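Local structure of esterase (Alcaligenes sp., 2WKW) at residues I144-P149 / N296-M301. The protein probably hydrolyses carboxylic esters, as a bacterial carboxylesterase with the alpha/beta-hydrolase fold. Sequence-based numbering, arbitrary orientation.
Sequences IFRFGP and NSHMMM. With W22 ([(2S)-4-methyl-3-oxo-2,3,4,5-tetrahydro-1H-1,4-benzodiazepin-2-yl]acetic acid), chain C.
Phe145 and His298 draw the two loops together at a CA-CA separation of 4.7 Å, and His298 N donates a nearly straight bond of 2.9 Å to Phe145 O (173°). Helix 138-144 has just ended there in a Schellman motif, with Arg146 at positive phi, and a water sits between Arg146 O and Asn296 O. The rings of Phe145 and His298 meet edge to edge, CD1 of the first lying 3.7 Å from CD2 of the second. Met299 comes over one face of Phe145 in a CH-pi contact, its CG 3.8 Å from the ring centroid; the turn at chi2 (-60°) brings SD obliquely to within 3.6 Å of Phe145 CE1, a Met-aromatic contact. Ser297 CB and OG lie at the edge of the Phe147 ring, near CE1, while OG bonds to Asp303. The imidazole of His298 extends to the bound benzodiazepine because its chi1 of -176° swings CG away from the backbone N, and CD2 lies 3.6 Å from W22 C7. Ile144 CG2 and Phe145 CE1 also touch this ligand, at W22 C4 (3.5 Å) and C3. Replacing Phe145 by alanine removes the ring, which is likely to open a gap between Met299 and the ligand and to deprive the imidazole of its neighbour at CD2. His298 bonds through NE2 to Ser206 OG and through ND1 to Glu230, which also forms a salt bridge with Arg146. Ser206, His298 and Glu230 are arranged consistently with the catalytic triad of alpha/beta-hydrolases; the contact therefore implies a histidine oriented by polar partners at both nitrogens and by an aromatic wall shared with the ligand pocket.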
ATOM      1  N   ILE A 144      12.761   3.947  20.561  1.00 20.88           N
ATOM      2  CA  ILE A 144      11.316   3.734  20.740  1.00 22.11           C
ATOM      3  C   ILE A 144      10.953   2.256  20.542  1.00 20.32           C
ATOM      4  O   ILE A 144      10.077   1.722  21.242  1.00 20.92           O
ATOM      5  CB  ILE A 144      10.487   4.672  19.820  1.00 25.02           C
ATOM      6  CG1 ILE A 144      10.691   6.138  20.267  1.00 25.47           C
ATOM      7  CG2 ILE A 144       9.027   4.298  19.848  1.00 18.38           C
ATOM      8  CD1 ILE A 144      10.347   7.192  19.206  1.00 32.68           C
ATOM      9  N   PHE A 145      11.646   1.595  19.611  1.00 17.43           N
ATOM     10  CA  PHE A 145      11.397   0.170  19.336  1.00 18.43           C
ATOM     11  C   PHE A 145      12.045  -0.714  20.409  1.00 18.26           C
ATOM     12  O   PHE A 145      11.769  -1.917  20.471  1.00 16.68           O
ATOM     13  CB  PHE A 145      11.944  -0.242  17.963  1.00 17.53           C
ATOM     14  CG  PHE A 145      11.154   0.281  16.768  1.00 20.21           C
ATOM     15  CD1 PHE A 145       9.776   0.459  16.827  1.00 18.98           C
ATOM     16  CD2 PHE A 145      11.799   0.520  15.553  1.00 22.34           C
ATOM     17  CE1 PHE A 145       9.067   0.891  15.692  1.00 22.04           C
ATOM     18  CE2 PHE A 145      11.089   0.955  14.419  1.00 19.54           C
ATOM     19  CZ  PHE A 145       9.728   1.136  14.495  1.00 18.24           C
ATOM     20  N   ARG A 146      12.929  -0.115  21.216  1.00 17.46           N
ATOM     21  CA  ARG A 146      13.695  -0.811  22.271  1.00 17.65           C
ATOM     22  C   ARG A 146      14.625  -1.891  21.715  1.00 18.78           C
ATOM     23  O   ARG A 146      14.770  -2.967  22.304  1.00 20.88           O
ATOM     24  CB  ARG A 146      12.783  -1.371  23.381  1.00 17.55           C
ATOM     25  CG  ARG A 146      11.749  -0.363  23.932  1.00 17.17           C
ATOM     26  CD  ARG A 146      11.085  -0.863  25.264  1.00 22.22           C
ATOM     27  NE  ARG A 146      10.552  -2.221  25.123  1.00 19.77           N
ATOM     28  CZ  ARG A 146       9.448  -2.544  24.443  1.00 19.86           C
ATOM     29  NH1 ARG A 146       8.710  -1.607  23.842  1.00 20.12           N
ATOM     30  NH2 ARG A 146       9.081  -3.820  24.360  1.00 18.15           N
ATOM     31  N   PHE A 147      15.257  -1.611  20.577  1.00 17.94           N
ATOM     32  CA  PHE A 147      16.299  -2.513  20.081  1.00 20.12           C
ATOM     33  C   PHE A 147      17.531  -2.473  21.002  1.00 21.19           C
ATOM     34  O   PHE A 147      18.323  -3.423  21.041  1.00 23.81           O
ATOM     35  CB  PHE A 147      16.724  -2.139  18.657  1.00 17.22           C
ATOM     36  CG  PHE A 147      15.629  -2.269  17.623  1.00 18.07           C
ATOM     37  CD1 PHE A 147      14.496  -3.058  17.858  1.00 14.02           C
ATOM     38  CD2 PHE A 147      15.754  -1.620  16.393  1.00 16.99           C
ATOM     39  CE1 PHE A 147      13.487  -3.178  16.886  1.00 18.95           C
ATOM     40  CE2 PHE A 147      14.763  -1.745  15.409  1.00 20.36           C
ATOM     41  CZ  PHE A 147      13.625  -2.529  15.658  1.00 18.05           C
ATOM     42  N   GLY A 148      17.686  -1.351  21.703  1.00 21.76           N
ATOM     43  CA  GLY A 148      18.828  -1.071  22.578  1.00 20.61           C
ATOM     44  C   GLY A 148      18.635   0.309  23.194  1.00 25.39           C
ATOM     45  O   GLY A 148      17.665   1.013  22.844  1.00 22.29           O
ATOM     46  N   PRO A 149      19.539   0.719  24.116  1.00 26.38           N
ATOM     47  CA  PRO A 149      19.326   1.980  24.849  1.00 23.74           C
ATOM     48  C   PRO A 149      19.390   3.192  23.927  1.00 25.09           C
ATOM     49  O   PRO A 149      18.531   4.081  24.006  1.00 24.54           O
ATOM     50  CB  PRO A 149      20.482   2.007  25.881  1.00 27.52           C
ATOM     51  CG  PRO A 149      21.067   0.624  25.870  1.00 27.54           C
ATOM     52  CD  PRO A 149      20.800   0.058  24.504  1.00 25.85           C
ATOM     53  N   ASN A 296      11.958  -9.610  23.349  1.00 20.06           N
ATOM     54  CA  ASN A 296      11.078  -9.021  22.332  1.00 21.08           C
ATOM     55  C   ASN A 296      11.075  -7.510  22.317  1.00 19.19           C
ATOM     56  O   ASN A 296      10.990  -6.865  23.377  1.00 19.32           O
ATOM     57  CB  ASN A 296       9.641  -9.529  22.456  1.00 18.20           C
ATOM     58  CG  ASN A 296       9.488 -10.920  21.905  1.00 22.58           C
ATOM     59  OD1 ASN A 296       9.437 -11.883  22.662  1.00 21.15           O
ATOM     60  ND2 ASN A 296       9.453 -11.043  20.569  1.00 19.87           N
ATOM     61  N   SER A 297      11.132  -6.963  21.102  1.00 16.78           N
ATOM     62  CA  SER A 297      11.125  -5.524  20.872  1.00 17.25           C
ATOM     63  C   SER A 297       9.682  -5.058  20.679  1.00 19.40           C
ATOM     64  O   SER A 297       8.744  -5.863  20.784  1.00 18.24           O
ATOM     65  CB  SER A 297      11.931  -5.224  19.597  1.00 15.63           C
ATOM     66  OG  SER A 297      11.232  -5.679  18.450  1.00 14.00           O
ATOM     67  N   HIS A 298       9.517  -3.767  20.375  1.00 18.16           N
ATOM     68  CA  HIS A 298       8.203  -3.167  20.076  1.00 19.14           C
ATOM     69  C   HIS A 298       7.627  -3.753  18.779  1.00 17.08           C
ATOM     70  O   HIS A 298       6.398  -3.819  18.592  1.00 16.35           O
ATOM     71  CB  HIS A 298       8.348  -1.632  19.963  1.00 14.37           C
ATOM     72  CG  HIS A 298       7.059  -0.907  19.760  1.00 18.23           C
ATOM     73  ND1 HIS A 298       5.983  -1.056  20.603  1.00 15.86           N
ATOM     74  CD2 HIS A 298       6.672  -0.020  18.806  1.00 16.76           C
ATOM     75  CE1 HIS A 298       4.981  -0.305  20.178  1.00 17.26           C
ATOM     76  NE2 HIS A 298       5.373   0.336  19.089  1.00 15.81           N
ATOM     77  N   MET A 299       8.527  -4.195  17.903  1.00 16.54           N
ATOM     78  CA  MET A 299       8.148  -4.789  16.623  1.00 16.51           C
ATOM     79  C   MET A 299       8.119  -6.308  16.752  1.00 17.61           C
ATOM     80  O   MET A 299       8.722  -7.015  15.938  1.00 16.51           O
ATOM     81  CB  MET A 299       9.145  -4.387  15.534  1.00 17.00           C
ATOM     82  CG  MET A 299       9.181  -2.880  15.266  1.00 18.81           C
ATOM     83  SD  MET A 299       7.568  -2.228  14.730  1.00 18.07           S
ATOM     84  CE  MET A 299       7.419  -2.958  13.092  1.00 15.87           C
ATOM     85  N   MET A 300       7.403  -6.803  17.767  1.00 16.86           N
ATOM     86  CA  MET A 300       7.450  -8.227  18.135  1.00 18.68           C
ATOM     87  C   MET A 300       6.892  -9.149  17.036  1.00 18.88           C
ATOM     88  O   MET A 300       7.288 -10.325  16.952  1.00 17.28           O
ATOM     89  CB  MET A 300       6.740  -8.480  19.488  1.00 15.64           C
ATOM     90  CG  MET A 300       5.237  -8.222  19.461  1.00 22.71           C
ATOM     91  SD  MET A 300       4.487  -8.494  21.084  1.00 21.86           S
ATOM     92  CE  MET A 300       5.227  -7.142  22.009  1.00 17.75           C
ATOM     93  N   MET A 301       6.006  -8.609  16.191  1.00 16.89           N
ATOM     94  CA  MET A 301       5.483  -9.349  15.031  1.00 15.81           C
ATOM     95  C   MET A 301       6.546  -9.608  13.964  1.00 15.37           C
ATOM     96  O   MET A 301       6.319 -10.413  13.043  1.00 16.47           O
ATOM     97  CB  MET A 301       4.243  -8.654  14.427  1.00 14.44           C
ATOM     98  CG  MET A 301       4.496  -7.322  13.643  1.00 14.63           C
ATOM     99  SD  MET A 301       5.205  -5.940  14.583  1.00 18.23           S
ATOM    100  CE  MET A 301       3.783  -5.469  15.576  1.00 15.72           C
TER
HETATM  101  O1  W22 C 577       3.091   3.793  16.708  1.00 15.74           O
HETATM  102  C9  W22 C 577       4.243   3.861  17.154  1.00 20.86           C
HETATM  103  C10 W22 C 577       4.621   4.786  18.299  1.00 21.93           C
HETATM  104  C11 W22 C 577       3.404   5.319  19.083  1.00 22.78           C
HETATM  105  C12 W22 C 577       3.871   5.809  20.446  1.00 33.02           C
HETATM  106  O3  W22 C 577       4.872   5.291  20.997  1.00 27.09           O
HETATM  107  O2  W22 C 577       3.237   6.738  20.980  1.00 26.57           O
HETATM  108  N1  W22 C 577       5.241   3.106  16.666  1.00 24.41           N
HETATM  109  C8  W22 C 577       5.051   2.138  15.585  1.00 24.32           C
HETATM  110  C7  W22 C 577       6.596   3.167  17.195  1.00 20.27           C
HETATM  111  C4  W22 C 577       7.238   4.504  16.899  1.00 21.02           C
HETATM  112  C5  W22 C 577       6.673   5.747  17.242  1.00 22.91           C
HETATM  113  N2  W22 C 577       5.461   5.896  17.873  1.00 18.14           N
HETATM  114  C3  W22 C 577       8.464   4.442  16.237  1.00 22.13           C
HETATM  115  C2  W22 C 577       9.126   5.606  15.912  1.00 17.69           C
HETATM  116  C1  W22 C 577       8.584   6.851  16.238  1.00 21.51           C
HETATM  117  C6  W22 C 577       7.355   6.922  16.901  1.00 24.56           C
HETATM  118  O   HOH W   1      13.415  -5.211  23.785  1.00 38.44           O